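Local atomic coordinates of MSHA biogenesis protein MshE (Vibrio cholerae, PDB entry 5HTL), a protein that binds the bacterial second messenger cyclic di-GMP through its N-terminal MshEN region and probably serves in the biogenesis of the MSHA pilus. Residues A[57-61]-A[62-66]; A[12-16]-A[17-21]. All blocks are in the same frame, centred on the assembly; numbering follows the deposited sequence.

Both contacts are C-terminal helix ends, and both helices reach the same cyclic di-GMP. Interaction 2 comes first along the chain and ends helix 10-16. Interaction 1 follows and ends helix 51-62. Their centres lie about 15 Å apart, on the same side of the chain's centre. Phe57 of interaction 1 joins them. Its CD1 packs 3.4 Å from Leu13 CD2, its CZ lies 3.4 Å from Ile19 CD1, and it also touches Leu14. The two helices are thereby packed together beside the ligand. Asp12 meets one guanine, while Leu58 lies against the other and Gln61 binds the ribose-phosphate ring between them.

Interaction 1 of 2, residues A[57-61]-A[62-66]; sequences FLAQQ and LSLPV. With C2E (9,9'-[(2R,3R,3aS,5S,7aR,9R,10R,10aS,12S,14aR)-3,5,10,12-tetrahydroxy-5,12-dioxidooctahydro-2H,7H-difuro[3,2-d:3',2'-j][1,3,7,9,2,8]tetraoxadiphosphacyclododecine-2,9-diyl]bis(2-amino-1,9-dihydro-6H-purin-6-one)), chain C.
A Schellman motif ends helix 51-62 here, within the cyclic di-GMP site. Leu62 N donates to Leu58 O at 2.9 Å, nearly in line with the carbonyl bond. Ser63 then takes positive phi (56°) and turns the chain back. Leu64 N reaches Ala59 O at 3.0 Å in an almost straight bond, and Ser63 N bonds to Gln60 O from above that carbonyl's plane. The Ala59 methyl packs against the returning chain: its CB lies 3.5 Å from Val66 CG2 and 3.9 Å from Leu64 CD1.

The same last turn holds the ligand. Gln61 CG is anti to the backbone N (chi1 -177°), and the chain stays extended beyond it, which carries the amide to the ribose-phosphate ring. OE1 accepts from ribose hydroxyl O2A at 2.7 Å, and NE2 donates to phosphate oxygen O2P at 2.8 Å. NE2 also bonds to Lys8 O, so partners at both amide ends fix its rotation. Leu58 lays its two methyls against one guanine, with CD1 3.5 Å from C21.

Ser63 OG bonds to Arg7 of the second subunit, and Ser63, Leu64 and Pro65 touch another cyclic di-GMP. Leu13 of helix 10-16 packs on Gln61, while Ile131 of strand 126-131 covers Ala59, Leu64 and Val66.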
# COMPACT_ATOMS: atom_id res chain seq x y z
N PHE A 57 -2.09 13.55 2.49
CA PHE A 57 -0.70 13.44 2.06
C PHE A 57 0.07 12.28 2.67
O PHE A 57 1.00 11.77 2.04
CB PHE A 57 0.01 14.80 2.18
CG PHE A 57 -0.48 15.78 1.17
CD1 PHE A 57 -0.06 15.70 -0.14
CD2 PHE A 57 -1.43 16.72 1.51
CE1 PHE A 57 -0.53 16.58 -1.09
CE2 PHE A 57 -1.92 17.60 0.56
CZ PHE A 57 -1.47 17.52 -0.74
N LEU A 58 -0.33 11.83 3.86
CA LEU A 58 0.17 10.55 4.37
C LEU A 58 -0.26 9.43 3.42
O LEU A 58 0.52 8.56 3.07
CB LEU A 58 -0.36 10.28 5.77
CG LEU A 58 0.34 11.00 6.91
CD1 LEU A 58 -0.37 10.74 8.24
CD2 LEU A 58 1.80 10.57 6.99
N ALA A 59 -1.51 9.49 2.97
CA ALA A 59 -2.01 8.51 2.00
C ALA A 59 -1.18 8.53 0.72
O ALA A 59 -0.79 7.48 0.20
CB ALA A 59 -3.48 8.74 1.71
N GLN A 60 -0.90 9.71 0.20
CA GLN A 60 -0.06 9.81 -0.99
C GLN A 60 1.35 9.26 -0.73
O GLN A 60 1.89 8.48 -1.51
CB GLN A 60 0.01 11.26 -1.48
CG GLN A 60 0.88 11.45 -2.70
CD GLN A 60 0.74 12.83 -3.31
OE1 GLN A 60 -0.16 13.59 -2.94
NE2 GLN A 60 1.62 13.17 -4.24
N GLN A 61 1.95 9.68 0.38
CA GLN A 61 3.28 9.22 0.76
C GLN A 61 3.40 7.70 0.83
O GLN A 61 4.38 7.10 0.36
CB GLN A 61 3.68 9.80 2.11
CG GLN A 61 5.08 9.41 2.53
CD GLN A 61 5.41 9.76 3.96
OE1 GLN A 61 4.63 9.49 4.87
NE2 GLN A 61 6.59 10.35 4.17
N LEU A 62 2.40 7.06 1.45
CA LEU A 62 2.41 5.63 1.68
C LEU A 62 1.78 4.81 0.55
O LEU A 62 1.70 3.58 0.64
CB LEU A 62 1.71 5.33 3.00
CG LEU A 62 2.32 6.05 4.21
CD1 LEU A 62 1.49 5.75 5.47
CD2 LEU A 62 3.79 5.64 4.37
N SER A 63 1.33 5.52 -0.49
CA SER A 63 0.70 4.91 -1.67
C SER A 63 -0.50 4.04 -1.30
O SER A 63 -0.56 2.85 -1.62
CB SER A 63 1.72 4.10 -2.48
OG SER A 63 1.25 3.92 -3.80
N LEU A 64 -1.45 4.64 -0.58
CA LEU A 64 -2.64 3.91 -0.19
C LEU A 64 -3.82 4.86 -0.27
O LEU A 64 -3.65 6.07 -0.34
CB LEU A 64 -2.49 3.27 1.19
CG LEU A 64 -2.04 4.14 2.35
CD1 LEU A 64 -3.17 5.01 2.88
CD2 LEU A 64 -1.42 3.28 3.48
N PRO A 65 -5.04 4.30 -0.29
CA PRO A 65 -6.18 5.20 -0.39
C PRO A 65 -6.72 5.66 0.96
O PRO A 65 -6.63 4.95 1.96
CB PRO A 65 -7.24 4.35 -1.08
CG PRO A 65 -6.90 2.97 -0.73
CD PRO A 65 -5.41 2.90 -0.52
N VAL A 66 -7.32 6.85 0.95
CA VAL A 66 -8.17 7.31 2.04
C VAL A 66 -9.56 6.74 1.81
O VAL A 66 -10.07 6.78 0.69
CB VAL A 66 -8.28 8.85 2.04
CG1 VAL A 66 -9.18 9.32 3.16
CG2 VAL A 66 -6.91 9.49 2.15
P1 C2E C . 9.26 10.28 6.87
O2P C2E C . 8.37 11.25 6.14
O1P C2E C . 10.09 9.43 5.93
O5' C2E C . 10.19 11.11 7.84
C5' C2E C . 11.06 10.58 8.80
C4' C2E C . 11.61 11.57 9.73
O4' C2E C . 12.38 12.51 9.06
C3' C2E C . 10.53 12.35 10.42
O3' C2E C . 10.22 11.75 11.66
C2' C2E C . 11.03 13.64 10.51
O2' C2E C . 11.69 13.84 11.79
C1' C2E C . 12.00 13.81 9.40
N9 C2E C . 11.37 14.39 8.25
C8 C2E C . 10.23 14.27 7.57
N7 C2E C . 10.31 15.11 6.54
C5 C2E C . 11.52 15.76 6.58
C6 C2E C . 12.08 16.73 5.74
O6 C2E C . 11.41 17.18 4.67
N1 C2E C . 13.30 17.20 6.02
C2 C2E C . 13.97 16.74 7.09
N2 C2E C . 15.26 17.29 7.34
N3 C2E C . 13.47 15.81 7.93
C4 C2E C . 12.24 15.30 7.70
P11 C2E C . 8.72 11.71 12.20
O21 C2E C . 8.70 11.20 13.63
O11 C2E C . 8.21 13.12 12.20
O5A C2E C . 7.78 10.91 11.25
C5A C2E C . 7.96 9.52 11.01
C4A C2E C . 7.27 8.99 9.87
O4A C2E C . 5.82 9.00 10.12
C3A C2E C . 7.44 9.80 8.64
O3A C2E C . 8.41 9.28 7.76
C2A C2E C . 6.11 9.84 8.00
O2A C2E C . 5.89 8.81 7.11
C1A C2E C . 5.13 9.70 9.11
N91 C2E C . 4.62 10.91 9.74
C81 C2E C . 5.21 12.12 9.85
N71 C2E C . 4.41 12.95 10.55
C51 C2E C . 3.29 12.26 10.88
C61 C2E C . 2.12 12.55 11.59
O61 C2E C . 1.88 13.79 12.15
N11 C2E C . 1.19 11.60 11.74
C21 C2E C . 1.36 10.39 11.23
N21 C2E C . 0.32 9.46 11.43
N31 C2E C . 2.47 10.05 10.55
C41 C2E C . 3.44 10.98 10.37

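Interaction 2 of 2, residues A[12-16]-A[17-21]; sequences DLLVE and EGIVS. With C2E (9,9'-[(2R,3R,3aS,5S,7aR,9R,10R,10aS,12S,14aR)-3,5,10,12-tetrahydroxy-5,12-dioxidooctahydro-2H,7H-difuro[3,2-d:3',2'-j][1,3,7,9,2,8]tetraoxadiphosphacyclododecine-2,9-diyl]bis(2-amino-1,9-dihydro-6H-purin-6-one)), chain C.
Glu17 N donates to Leu13 O at 3.0 Å, the last regular helical bond before a Schellman motif closes helix 10-16. The Glu17 side chain starts out over the same carbonyl: CB lies 3.5 Å from Leu13 O, and CG stays close to it as well. Gly18 follows with positive phi (74°) as the C-prime residue. Its N bonds to Val15 O from above the carbonyl plane.

Ile19 N completes the motif with a 2.8 Å bond to Leu14 O, approaching almost head-on. Ile19 CB rests 4.0 Å from Leu14 CD2, the two side chains crossing at a slant. Ile19 also packs on Gln53 of helix 51-62. Val20 N is a second donor to Leu14 O, longer and above its plane, so this oxygen is gripped twice. Val20 CG1 is anti to the carbonyl carbon (chi1 -54°), which leaves CG2 between the backbone N and the carbonyl carbon, against Leu14 CB at 3.7 Å and Val15 CG2 at 4.0 Å. Ser21 N-caps the next helix, 22-32.

One turn earlier in the helix, Asp12 N lies 3.0 Å from guanine O6 of cyclic di-GMP, and the Asp12 carboxylate is salt-bridged to Arg9. Across the loop, one water donates to both Val15 O and Val20 O, while Val15 CA points its hydrogen at Val20 O, with CA and O 3.4 Å apart.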
# COMPACT_ATOMS: atom_id res chain seq x y z
N ASP A 12 9.41 17.23 2.46
CA ASP A 12 9.67 17.49 1.05
C ASP A 12 8.43 17.30 0.20
O ASP A 12 8.20 18.07 -0.73
CB ASP A 12 10.80 16.59 0.54
CG ASP A 12 12.14 16.91 1.20
OD1 ASP A 12 12.37 18.09 1.54
OD2 ASP A 12 12.94 15.98 1.37
N LEU A 13 7.63 16.29 0.52
CA LEU A 13 6.39 16.06 -0.22
C LEU A 13 5.46 17.26 -0.09
O LEU A 13 4.90 17.75 -1.07
CB LEU A 13 5.72 14.78 0.30
CG LEU A 13 4.43 14.28 -0.36
CD1 LEU A 13 4.27 12.80 -0.09
CD2 LEU A 13 3.22 15.00 0.19
N LEU A 14 5.27 17.73 1.14
CA LEU A 14 4.37 18.85 1.40
C LEU A 14 4.86 20.15 0.77
O LEU A 14 4.07 20.98 0.35
CB LEU A 14 4.18 19.03 2.90
CG LEU A 14 3.45 17.88 3.60
CD1 LEU A 14 3.49 18.07 5.10
CD2 LEU A 14 2.02 17.80 3.12
N VAL A 15 6.17 20.35 0.73
CA VAL A 15 6.71 21.55 0.10
C VAL A 15 6.55 21.49 -1.40
O VAL A 15 6.13 22.46 -2.02
CB VAL A 15 8.19 21.77 0.46
CG1 VAL A 15 8.77 22.92 -0.35
CG2 VAL A 15 8.33 22.05 1.93
N GLU A 16 6.89 20.34 -1.98
CA GLU A 16 6.82 20.18 -3.43
C GLU A 16 5.40 20.30 -3.94
O GLU A 16 5.18 20.79 -5.05
CB GLU A 16 7.42 18.85 -3.85
CG GLU A 16 8.93 18.80 -3.71
CD GLU A 16 9.50 17.46 -4.13
OE1 GLU A 16 8.78 16.70 -4.82
OE2 GLU A 16 10.66 17.17 -3.77
N GLU A 17 4.43 19.87 -3.16
CA GLU A 17 3.04 19.95 -3.61
C GLU A 17 2.34 21.24 -3.18
O GLU A 17 1.13 21.40 -3.37
CB GLU A 17 2.27 18.68 -3.22
CG GLU A 17 2.81 17.44 -3.94
CD GLU A 17 3.10 17.68 -5.43
OE1 GLU A 17 2.29 18.34 -6.11
OE2 GLU A 17 4.14 17.19 -5.92
N GLY A 18 3.13 22.16 -2.64
CA GLY A 18 2.68 23.51 -2.37
C GLY A 18 1.75 23.64 -1.18
O GLY A 18 0.92 24.55 -1.13
N ILE A 19 1.92 22.74 -0.22
CA ILE A 19 1.06 22.69 0.95
C ILE A 19 1.65 23.50 2.09
O ILE A 19 0.96 24.28 2.74
CB ILE A 19 0.82 21.23 1.41
CG1 ILE A 19 0.36 20.38 0.23
CG2 ILE A 19 -0.18 21.20 2.53
CD1 ILE A 19 -0.90 20.88 -0.45
N VAL A 20 2.94 23.30 2.34
CA VAL A 20 3.65 24.09 3.34
C VAL A 20 4.88 24.71 2.70
O VAL A 20 5.37 24.22 1.68
CB VAL A 20 4.03 23.27 4.59
CG1 VAL A 20 2.80 22.57 5.18
CG2 VAL A 20 5.16 22.30 4.30
N SER A 21 5.39 25.79 3.29
CA SER A 21 6.54 26.48 2.71
C SER A 21 7.87 25.96 3.27
O SER A 21 7.91 25.29 4.30
CB SER A 21 6.43 27.99 2.94
OG SER A 21 6.82 28.32 4.26
P1 C2E C . 9.26 10.28 6.87
O2P C2E C . 8.37 11.25 6.14
O1P C2E C . 10.09 9.43 5.93
O5' C2E C . 10.19 11.11 7.84
C5' C2E C . 11.06 10.58 8.80
C4' C2E C . 11.61 11.57 9.73
O4' C2E C . 12.38 12.51 9.06
C3' C2E C . 10.53 12.35 10.42
O3' C2E C . 10.22 11.75 11.66
C2' C2E C . 11.03 13.64 10.51
O2' C2E C . 11.69 13.84 11.79
C1' C2E C . 12.00 13.81 9.40
N9 C2E C . 11.37 14.39 8.25
C8 C2E C . 10.23 14.27 7.57
N7 C2E C . 10.31 15.11 6.54
C5 C2E C . 11.52 15.76 6.58
C6 C2E C . 12.08 16.73 5.74
O6 C2E C . 11.41 17.18 4.67
N1 C2E C . 13.30 17.20 6.02
C2 C2E C . 13.97 16.74 7.09
N2 C2E C . 15.26 17.29 7.34
N3 C2E C . 13.47 15.81 7.93
C4 C2E C . 12.24 15.30 7.70
P11 C2E C . 8.72 11.71 12.20
O21 C2E C . 8.70 11.20 13.63
O11 C2E C . 8.21 13.12 12.20
O5A C2E C . 7.78 10.91 11.25
C5A C2E C . 7.96 9.52 11.01
C4A C2E C . 7.27 8.99 9.87
O4A C2E C . 5.82 9.00 10.12
C3A C2E C . 7.44 9.80 8.64
O3A C2E C . 8.41 9.28 7.76
C2A C2E C . 6.11 9.84 8.00
O2A C2E C . 5.89 8.81 7.11
C1A C2E C . 5.13 9.70 9.11
N91 C2E C . 4.62 10.91 9.74
C81 C2E C . 5.21 12.12 9.85
N71 C2E C . 4.41 12.95 10.55
C51 C2E C . 3.29 12.26 10.88
C61 C2E C . 2.12 12.55 11.59
O61 C2E C . 1.88 13.79 12.15
N11 C2E C . 1.19 11.60 11.74
C21 C2E C . 1.36 10.39 11.23
N21 C2E C . 0.32 9.46 11.43
N31 C2E C . 2.47 10.05 10.55
C41 C2E C . 3.44 10.98 10.37
O HOH W 1 5.56 24.98 -0.94